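Side-chain contacts in receptor-type adenylate cyclase GRESAG 4.3 (Trypanosoma brucei, PDB 1FX4), which catalyses the magnesium-dependent conversion of ATP to 3',5'-cyclic AMP and diphosphate through its class III cyclase catalytic domain: residues Pro35-Thr40 / Leu88-Asn93; Arg43-Leu48 / Asp62-Ala67; Glu80-Phe85 / Pro220-Ala225. All coordinates share one frame; numbering follows the deposited sequence.

Contact 1: residues Pro35-Thr40 / Leu88-Asn93; sequences PDAVAT and LDWETN
A37 on a helical turn and W90 in an irregular loop bring the two backbones closest, with 7.1 Å between their CA atoms. The indole of W90 fills this gap with the far corner of its six-membered ring: CZ3 lies 3.4 Å from the carbonyl O of A37, which meets the ring at its edge and near its plane, and 4.1 Å from A37 CB. Because CG of W90 stands anti to its carbonyl carbon (chi1 -66°), the ring is carried across to the helix although the CB bond itself does not aim there. One face of the indole is covered from within its own loop by L88, whose CD2 sits over the ring centre, 3.6 Å above the plane. The same methyl meets T40 CG2 tip to tip at 3.8 Å, and that threonine methyl also touches W90 CZ3 obliquely. T40 can offer its methyl here because its hydroxyl turns back on the helix: OG1 donates to D36 O at 2.9 Å, while T40 N reaches that oxygen from the other face of its carbonyl plane. The pyrrole N-H of W90 is spent on F85 O. The loop passes from the end of helix 71-87 to the start of helix 94-109, with W90 wedged against helix 34-51 and also touching N130 and L132, just ahead of strand 134-141.

Contact 2: residues Arg43-Leu48 / Asp62-Ala67; sequences RLIRSL and DSFMIA. With MG (magnesium ion), chain B.
I45 drops a methyl almost exactly onto the middle of the F64 ring: CG2 lies 3.8 Å from the ring centroid and only 4° off the normal, a CH-pi contact over the face. With CG1 anti to the carbonyl carbon (chi1 -66°), CG2 falls anti to the backbone N and over the ring, while the CG1 branch carries CD1 past the CD1-CE1 rim on that same side, 3.8 Å from F64 CD1. CG2 also meets I66 CD1 at 4.0 Å, so one methyl is shared by two residues that project from the same side of the strand. R46 treats the ring differently. Its extended chain crosses F64 at about a right angle and sets NE at the ring edge, 4.0 Å from CE2; the guanidinium plane is turned 72° from the ring, with F64 CZ over one of its faces near the rim. The charge of R46 is directed to E56 in a salt bridge. Segment 43-48 of helix 34-51 and strand 63-67 run nearly parallel, their axes 10.8 Å apart at closest approach, as a helix layered on the central sheet of the class III cyclase catalytic domain. D62, just ahead of the strand, binds magnesium through OD1 at 2.4 Å; D19 and three waters are the other ligands. The strand is hydrogen-bonded to strands 13-20 and 55-60 on its two sides, and H42 meets the F64 ring edge-to-face.

Contact 3: residues Glu80-Phe85 / Pro220-Ala225; sequences ELQLCF and PGRNFA. Unlike the reference sequence in segment 80-85: C84 (reference Arg).
Q82 and R222 make the one direct meeting between segment 80-85 of helix 71-87 and the segment 220-225, a polar contact across a junction that buries little surface. Its tight part is the bond from R222 NH1 to Q82 OE1, 3.0 Å long and bent to 142° at the hydrogen. The oxygen lies in the guanidinium plane, at its edge; on the glutamine side NH1 stands 43° out of the amide carbonyl plane and is not on a lone pair of OE1. The two flat groups are 79° apart. Q82 folds to get there: a bend at chi2 turns its amide across the end of the R222 chain, extended from CG to NE. Water 4 closes a second link, accepting from R222 NH2 at 2.8 Å; it lies 2.7 Å from Q82 O, a likely acceptor from it. The arginine is held further by G174 O at NH1, L128 O at NE and a cation-pi contact with W129; Q82 NE2 donates to V134 O, which fixes the turn of the amide. These carbonyl oxygens and the water probably stabilise the positive charge and fix the rotation of the guanidinium. Away from this pair the segments part: L83 CD2 stays 5.5 Å from P220 CD, and P220 and G221 lie exposed. The joint is a tertiary tie in the class III cyclase fold, fastening the C-terminal tail that follows strand 211-216 to helix 71-87, beside the start of strand 134-141, with an arginine as the bridging side chain.

How the contacts relate
The three contacts lie 15 to 17 Å apart, centre to centre, within the cyclase catalytic domain. Contacts 1 and 2 share helix 34-51, and along the chain contact 2 is nested inside the loop that contact 1 closes. Helix 71-87, which follows strand 63-68, carries contact 3 and ends at the loop of contact 1, so contacts 1 and 3 alternate in sequence while contact 2 closes before contact 3 opens. L44 and L48 of contact 2 pack on E80, L81 and F85 of contact 3, pairing the two helices. Together the contacts join helices 34-51 and 71-87 to each other, to strand 63-68, which follows the metal ligand D62, and to the segment after strand 211-216.

Contact 1: residues Pro35-Thr40 / Leu88-Asn93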
loop_
_atom_site.group_PDB
_atom_site.type_symbol
_atom_site.label_atom_id
_atom_site.label_comp_id
_atom_site.label_asym_id
_atom_site.label_seq_id
_atom_site.Cartn_x
_atom_site.Cartn_y
_atom_site.Cartn_z
ATOM N N PRO A 35 -4.023 -16.108 -3.824
ATOM C CA PRO A 35 -3.772 -16.072 -2.376
ATOM C C PRO A 35 -2.566 -16.925 -1.991
ATOM O O PRO A 35 -1.698 -16.477 -1.236
ATOM C CB PRO A 35 -5.068 -16.634 -1.787
ATOM C CG PRO A 35 -6.105 -16.154 -2.763
ATOM C CD PRO A 35 -5.436 -16.430 -4.098
ATOM N N ASP A 36 -2.503 -18.129 -2.551
ATOM C CA ASP A 36 -1.401 -19.052 -2.271
ATOM C C ASP A 36 -0.084 -18.603 -2.893
ATOM O O ASP A 36 0.969 -18.702 -2.272
ATOM C CB ASP A 36 -1.733 -20.445 -2.795
ATOM C CG ASP A 36 -2.865 -21.109 -2.032
ATOM O OD1 ASP A 36 -3.154 -20.708 -0.879
ATOM O OD2 ASP A 36 -3.466 -22.049 -2.598
ATOM N N ALA A 37 -0.145 -18.145 -4.137
ATOM C CA ALA A 37 1.054 -17.701 -4.847
ATOM C C ALA A 37 1.678 -16.507 -4.137
ATOM O O ALA A 37 2.886 -16.469 -3.942
ATOM C CB ALA A 37 0.729 -17.357 -6.297
ATOM N N VAL A 38 0.849 -15.559 -3.704
ATOM C CA VAL A 38 1.356 -14.390 -3.002
ATOM C C VAL A 38 1.881 -14.764 -1.621
ATOM O O VAL A 38 2.863 -14.197 -1.162
ATOM C CB VAL A 38 0.303 -13.270 -2.886
ATOM C CG1 VAL A 38 0.842 -12.138 -2.016
ATOM C CG2 VAL A 38 -0.029 -12.743 -4.272
ATOM N N ALA A 39 1.229 -15.722 -0.970
ATOM C CA ALA A 39 1.674 -16.165 0.346
ATOM C C ALA A 39 3.058 -16.800 0.181
ATOM O O ALA A 39 3.936 -16.596 1.008
ATOM C CB ALA A 39 0.686 -17.175 0.932
ATOM N N THR A 40 3.246 -17.545 -0.907
ATOM C CA THR A 40 4.531 -18.191 -1.190
ATOM C C THR A 40 5.570 -17.093 -1.439
ATOM O O THR A 40 6.680 -17.133 -0.905
ATOM C CB THR A 40 4.409 -19.124 -2.417
ATOM O OG1 THR A 40 3.479 -20.173 -2.109
ATOM C CG2 THR A 40 5.746 -19.735 -2.788
ATOM N N LEU A 88 11.290 -22.180 -8.160
ATOM C CA LEU A 88 10.172 -22.741 -7.414
ATOM C C LEU A 88 9.091 -23.370 -8.291
ATOM O O LEU A 88 8.797 -22.860 -9.369
ATOM C CB LEU A 88 9.514 -21.658 -6.563
ATOM C CG LEU A 88 8.499 -22.265 -5.594
ATOM C CD1 LEU A 88 8.995 -22.090 -4.167
ATOM C CD2 LEU A 88 7.127 -21.638 -5.777
ATOM N N ASP A 89 8.523 -24.491 -7.843
ATOM C CA ASP A 89 7.427 -25.117 -8.567
ATOM C C ASP A 89 6.180 -24.450 -8.005
ATOM O O ASP A 89 5.795 -24.708 -6.862
ATOM C CB ASP A 89 7.365 -26.631 -8.329
ATOM C CG ASP A 89 6.100 -27.276 -8.917
ATOM O OD1 ASP A 89 5.351 -26.614 -9.684
ATOM O OD2 ASP A 89 5.854 -28.465 -8.617
ATOM N N TRP A 90 5.571 -23.584 -8.812
ATOM C CA TRP A 90 4.379 -22.846 -8.427
ATOM C C TRP A 90 3.110 -23.683 -8.493
ATOM O O TRP A 90 2.038 -23.234 -8.061
ATOM C CB TRP A 90 4.241 -21.601 -9.301
ATOM C CG TRP A 90 5.342 -20.624 -9.061
ATOM C CD1 TRP A 90 6.557 -20.595 -9.672
ATOM C CD2 TRP A 90 5.343 -19.559 -8.106
ATOM N NE1 TRP A 90 7.321 -19.581 -9.160
ATOM C CE2 TRP A 90 6.600 -18.929 -8.196
ATOM C CE3 TRP A 90 4.404 -19.081 -7.179
ATOM C CZ2 TRP A 90 6.949 -17.836 -7.390
ATOM C CZ3 TRP A 90 4.746 -18.002 -6.381
ATOM C CH2 TRP A 90 6.013 -17.389 -6.489
ATOM N N GLU A 91 3.241 -24.893 -9.043
ATOM C CA GLU A 91 2.128 -25.835 -9.160
ATOM C C GLU A 91 1.013 -25.335 -10.063
ATOM O O GLU A 91 -0.152 -25.668 -9.865
ATOM C CB GLU A 91 1.562 -26.191 -7.780
ATOM C CG GLU A 91 2.560 -26.812 -6.813
ATOM C CD GLU A 91 1.949 -27.066 -5.439
ATOM O OE1 GLU A 91 0.748 -27.420 -5.380
ATOM O OE2 GLU A 91 2.657 -26.898 -4.414
ATOM N N THR A 92 1.377 -24.525 -11.048
ATOM C CA THR A 92 0.418 -23.990 -12.001
ATOM C C THR A 92 1.163 -23.332 -13.145
ATOM O O THR A 92 2.281 -22.854 -12.963
ATOM C CB THR A 92 -0.526 -22.939 -11.345
ATOM O OG1 THR A 92 -1.465 -22.478 -12.318
ATOM C CG2 THR A 92 0.268 -21.726 -10.821
ATOM N N ASN A 93 0.594 -23.383 -14.343
ATOM C CA ASN A 93 1.223 -22.710 -15.455
ATOM C C ASN A 93 0.345 -21.519 -15.805
ATOM O O ASN A 93 0.681 -20.735 -16.687
ATOM C CB ASN A 93 1.393 -23.628 -16.669
ATOM C CG ASN A 93 2.493 -23.137 -17.613
ATOM O OD1 ASN A 93 3.682 -23.242 -17.297
ATOM N ND2 ASN A 93 2.100 -22.567 -18.754
#

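Contact 2: residues Arg43-Leu48 / Asp62-Ala67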
loop_
_atom_site.group_PDB
_atom_site.type_symbol
_atom_site.label_atom_id
_atom_site.label_comp_id
_atom_site.label_asym_id
_atom_site.label_seq_id
_atom_site.Cartn_x
_atom_site.Cartn_y
_atom_site.Cartn_z
ATOM N N ARG A 43 6.726 -15.640 1.770
ATOM C CA ARG A 43 7.604 -16.561 2.496
ATOM C C ARG A 43 8.999 -16.596 1.881
ATOM O O ARG A 43 9.993 -16.590 2.597
ATOM C CB ARG A 43 7.026 -17.978 2.525
ATOM C CG ARG A 43 6.022 -18.228 3.604
ATOM C CD ARG A 43 5.828 -19.734 3.818
ATOM N NE ARG A 43 5.758 -20.467 2.554
ATOM C CZ ARG A 43 4.670 -20.571 1.790
ATOM N NH1 ARG A 43 3.530 -19.999 2.155
ATOM N NH2 ARG A 43 4.741 -21.228 0.640
ATOM N N LEU A 44 9.077 -16.648 0.552
ATOM C CA LEU A 44 10.369 -16.685 -0.130
ATOM C C LEU A 44 11.153 -15.424 0.161
ATOM O O LEU A 44 12.333 -15.481 0.529
ATOM C CB LEU A 44 10.211 -16.829 -1.645
ATOM C CG LEU A 44 9.539 -18.093 -2.181
ATOM C CD1 LEU A 44 9.446 -17.986 -3.699
ATOM C CD2 LEU A 44 10.358 -19.326 -1.778
ATOM N N ILE A 45 10.500 -14.274 -0.000
ATOM C CA ILE A 45 11.187 -13.020 0.252
ATOM C C ILE A 45 11.643 -12.859 1.700
ATOM O O ILE A 45 12.745 -12.404 1.949
ATOM C CB ILE A 45 10.359 -11.808 -0.231
ATOM C CG1 ILE A 45 10.246 -11.882 -1.758
ATOM C CG2 ILE A 45 11.006 -10.513 0.232
ATOM C CD1 ILE A 45 9.304 -10.817 -2.376
ATOM N N ARG A 46 10.804 -13.250 2.649
ATOM C CA ARG A 46 11.179 -13.144 4.056
ATOM C C ARG A 46 12.350 -14.065 4.425
ATOM O O ARG A 46 13.160 -13.714 5.278
ATOM C CB ARG A 46 9.970 -13.366 4.958
ATOM C CG ARG A 46 9.034 -12.173 4.903
ATOM C CD ARG A 46 7.740 -12.369 5.656
ATOM N NE ARG A 46 7.061 -11.083 5.754
ATOM C CZ ARG A 46 5.757 -10.881 5.591
ATOM N NH1 ARG A 46 4.942 -11.891 5.320
ATOM N NH2 ARG A 46 5.273 -9.649 5.704
ATOM N N SER A 47 12.463 -15.208 3.748
ATOM C CA SER A 47 13.583 -16.124 3.987
ATOM C C SER A 47 14.867 -15.455 3.514
ATOM O O SER A 47 15.922 -15.622 4.121
ATOM C CB SER A 47 13.404 -17.439 3.215
ATOM O OG SER A 47 12.227 -18.115 3.625
ATOM N N LEU A 48 14.778 -14.738 2.395
ATOM C CA LEU A 48 15.926 -14.045 1.819
ATOM C C LEU A 48 16.336 -12.870 2.697
ATOM O O LEU A 48 17.538 -12.616 2.884
ATOM C CB LEU A 48 15.601 -13.561 0.404
ATOM C CG LEU A 48 15.468 -14.704 -0.602
ATOM C CD1 LEU A 48 14.885 -14.204 -1.909
ATOM C CD2 LEU A 48 16.839 -15.324 -0.827
ATOM N N ASP A 62 1.408 -6.415 -2.258
ATOM C CA ASP A 62 2.430 -7.432 -2.451
ATOM C C ASP A 62 3.795 -6.806 -2.657
ATOM O O ASP A 62 4.714 -7.439 -3.179
ATOM C CB ASP A 62 2.070 -8.366 -3.598
ATOM C CG ASP A 62 1.361 -7.664 -4.722
ATOM O OD1 ASP A 62 1.741 -6.525 -5.061
ATOM O OD2 ASP A 62 0.412 -8.259 -5.267
ATOM N N SER A 63 3.915 -5.545 -2.262
ATOM C CA SER A 63 5.163 -4.816 -2.391
ATOM C C SER A 63 5.980 -4.886 -1.104
ATOM O O SER A 63 5.424 -4.791 -0.005
ATOM C CB SER A 63 4.882 -3.355 -2.724
ATOM O OG SER A 63 6.074 -2.599 -2.686
ATOM N N PHE A 64 7.289 -5.072 -1.237
ATOM C CA PHE A 64 8.169 -5.110 -0.069
ATOM C C PHE A 64 9.103 -3.914 -0.103
ATOM O O PHE A 64 9.516 -3.456 -1.174
ATOM C CB PHE A 64 9.056 -6.372 -0.058
ATOM C CG PHE A 64 8.458 -7.533 0.668
ATOM C CD1 PHE A 64 7.607 -8.411 0.008
ATOM C CD2 PHE A 64 8.761 -7.763 2.007
ATOM C CE1 PHE A 64 7.060 -9.515 0.672
ATOM C CE2 PHE A 64 8.220 -8.867 2.683
ATOM C CZ PHE A 64 7.371 -9.739 2.015
ATOM N N MET A 65 9.400 -3.388 1.076
ATOM C CA MET A 65 10.377 -2.325 1.206
ATOM C C MET A 65 11.387 -2.955 2.160
ATOM O O MET A 65 11.039 -3.348 3.285
ATOM C CB MET A 65 9.787 -1.081 1.840
ATOM C CG MET A 65 10.819 0.031 1.965
ATOM S SD MET A 65 10.129 1.497 2.728
ATOM C CE MET A 65 11.634 2.480 2.954
ATOM N N ILE A 66 12.617 -3.090 1.689
ATOM C CA ILE A 66 13.671 -3.727 2.469
ATOM C C ILE A 66 14.857 -2.783 2.603
ATOM O O ILE A 66 15.196 -2.066 1.658
ATOM C CB ILE A 66 14.109 -5.042 1.757
ATOM C CG1 ILE A 66 12.904 -5.981 1.605
ATOM C CG2 ILE A 66 15.206 -5.744 2.543
ATOM C CD1 ILE A 66 13.120 -7.115 0.615
ATOM N N ALA A 67 15.460 -2.758 3.792
ATOM C CA ALA A 67 16.621 -1.912 4.038
ATOM C C ALA A 67 17.794 -2.819 4.376
ATOM O O ALA A 67 17.606 -3.887 4.951
ATOM C CB ALA A 67 16.351 -0.950 5.196
HETATM MG MG MG B . 1.579 -4.286 -5.845
HETATM O O HOH W 1 1.928 -4.987 -8.171
HETATM O O HOH W 2 1.290 -2.187 -7.073
HETATM O O HOH W 3 1.771 -2.732 -3.901
#

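Contact 3: residues Glu80-Phe85 / Pro220-Ala225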
loop_
_atom_site.group_PDB
_atom_site.type_symbol
_atom_site.label_atom_id
_atom_site.label_comp_id
_atom_site.label_asym_id
_atom_site.label_seq_id
_atom_site.Cartn_x
_atom_site.Cartn_y
_atom_site.Cartn_z
ATOM N N GLU A 80 19.155 -13.468 -5.728
ATOM C CA GLU A 80 18.622 -14.734 -5.259
ATOM C C GLU A 80 17.100 -14.730 -5.340
ATOM O O GLU A 80 16.482 -15.766 -5.565
ATOM C CB GLU A 80 19.085 -15.034 -3.834
ATOM C CG GLU A 80 19.093 -16.518 -3.522
ATOM C CD GLU A 80 19.927 -17.326 -4.525
ATOM O OE1 GLU A 80 19.514 -18.466 -4.844
ATOM O OE2 GLU A 80 20.980 -16.820 -4.997
ATOM N N LEU A 81 16.502 -13.554 -5.185
ATOM C CA LEU A 81 15.053 -13.460 -5.291
ATOM C C LEU A 81 14.636 -13.942 -6.684
ATOM O O LEU A 81 13.815 -14.835 -6.801
ATOM C CB LEU A 81 14.587 -12.021 -5.037
ATOM C CG LEU A 81 13.072 -11.772 -4.956
ATOM C CD1 LEU A 81 12.838 -10.419 -4.300
ATOM C CD2 LEU A 81 12.413 -11.807 -6.323
ATOM N N GLN A 82 15.211 -13.365 -7.739
ATOM C CA GLN A 82 14.846 -13.764 -9.097
ATOM C C GLN A 82 15.070 -15.262 -9.356
ATOM O O GLN A 82 14.199 -15.943 -9.943
ATOM C CB GLN A 82 15.604 -12.934 -10.121
ATOM C CG GLN A 82 15.312 -11.435 -10.019
ATOM C CD GLN A 82 13.863 -11.123 -10.325
ATOM O OE1 GLN A 82 13.160 -11.939 -10.921
ATOM N NE2 GLN A 82 13.409 -9.934 -9.925
ATOM N N LEU A 83 16.207 -15.775 -8.879
ATOM C CA LEU A 83 16.524 -17.184 -9.059
ATOM C C LEU A 83 15.588 -18.116 -8.288
ATOM O O LEU A 83 15.153 -19.136 -8.817
ATOM C CB LEU A 83 17.983 -17.444 -8.681
ATOM C CG LEU A 83 18.983 -16.817 -9.659
ATOM C CD1 LEU A 83 20.372 -16.776 -9.058
ATOM C CD2 LEU A 83 18.971 -17.597 -10.989
ATOM N N CYS A 84 15.272 -17.759 -7.044
ATOM C CA CYS A 84 14.390 -18.565 -6.211
ATOM C C CYS A 84 13.000 -18.642 -6.827
ATOM O O CYS A 84 12.428 -19.715 -6.958
ATOM C CB CYS A 84 14.297 -17.983 -4.793
ATOM S SG CYS A 84 15.816 -18.276 -3.776
ATOM N N PHE A 85 12.474 -17.497 -7.239
ATOM C CA PHE A 85 11.146 -17.458 -7.858
ATOM C C PHE A 85 11.118 -18.250 -9.165
ATOM O O PHE A 85 10.126 -18.907 -9.485
ATOM C CB PHE A 85 10.732 -16.005 -8.107
ATOM C CG PHE A 85 10.097 -15.347 -6.916
ATOM C CD1 PHE A 85 10.819 -15.116 -5.752
ATOM C CD2 PHE A 85 8.766 -14.949 -6.963
ATOM C CE1 PHE A 85 10.221 -14.512 -4.642
ATOM C CE2 PHE A 85 8.160 -14.344 -5.852
ATOM C CZ PHE A 85 8.892 -14.120 -4.699
ATOM N N PRO A 220 20.496 -14.835 -16.300
ATOM C CA PRO A 220 21.043 -14.544 -17.636
ATOM C C PRO A 220 20.180 -15.061 -18.775
ATOM O O PRO A 220 19.654 -16.173 -18.716
ATOM C CB PRO A 220 22.405 -15.257 -17.601
ATOM C CG PRO A 220 22.784 -15.186 -16.157
ATOM C CD PRO A 220 21.475 -15.537 -15.466
ATOM N N GLY A 221 19.983 -14.214 -19.788
ATOM C CA GLY A 221 19.193 -14.615 -20.934
ATOM C C GLY A 221 17.851 -13.920 -21.024
ATOM O O GLY A 221 17.219 -13.941 -22.083
ATOM N N ARG A 222 17.393 -13.342 -19.912
ATOM C CA ARG A 222 16.106 -12.649 -19.911
ATOM C C ARG A 222 16.116 -11.369 -20.711
ATOM O O ARG A 222 17.103 -10.641 -20.722
ATOM C CB ARG A 222 15.675 -12.287 -18.489
ATOM C CG ARG A 222 15.077 -13.431 -17.708
ATOM C CD ARG A 222 14.663 -12.990 -16.309
ATOM N NE ARG A 222 13.961 -14.098 -15.687
ATOM C CZ ARG A 222 13.503 -14.130 -14.445
ATOM N NH1 ARG A 222 13.666 -13.087 -13.640
ATOM N NH2 ARG A 222 12.872 -15.224 -14.024
ATOM N N ASN A 223 14.989 -11.099 -21.363
ATOM C CA ASN A 223 14.805 -9.858 -22.098
ATOM C C ASN A 223 13.663 -9.141 -21.425
ATOM O O ASN A 223 12.763 -9.773 -20.864
ATOM C CB ASN A 223 14.459 -10.102 -23.555
ATOM C CG ASN A 223 15.578 -10.693 -24.286
ATOM O OD1 ASN A 223 15.391 -11.447 -25.222
ATOM N ND2 ASN A 223 16.777 -10.383 -23.854
ATOM N N PHE A 224 13.700 -7.820 -21.499
ATOM C CA PHE A 224 12.685 -7.010 -20.863
ATOM C C PHE A 224 12.188 -5.956 -21.814
ATOM O O PHE A 224 12.830 -5.646 -22.809
ATOM C CB PHE A 224 13.283 -6.316 -19.644
ATOM C CG PHE A 224 13.903 -7.261 -18.676
ATOM C CD1 PHE A 224 15.278 -7.455 -18.666
ATOM C CD2 PHE A 224 13.104 -8.001 -17.809
ATOM C CE1 PHE A 224 15.852 -8.387 -17.793
ATOM C CE2 PHE A 224 13.663 -8.926 -16.945
ATOM C CZ PHE A 224 15.048 -9.117 -16.942
ATOM N N ALA A 225 11.036 -5.392 -21.493
ATOM C CA ALA A 225 10.496 -4.329 -22.327
ATOM C C ALA A 225 11.320 -3.090 -21.993
ATOM O O ALA A 225 12.294 -3.157 -21.214
ATOM C CB ALA A 225 9.031 -4.096 -21.990
HETATM O O HOH W 4 12.063 -15.067 -11.323
#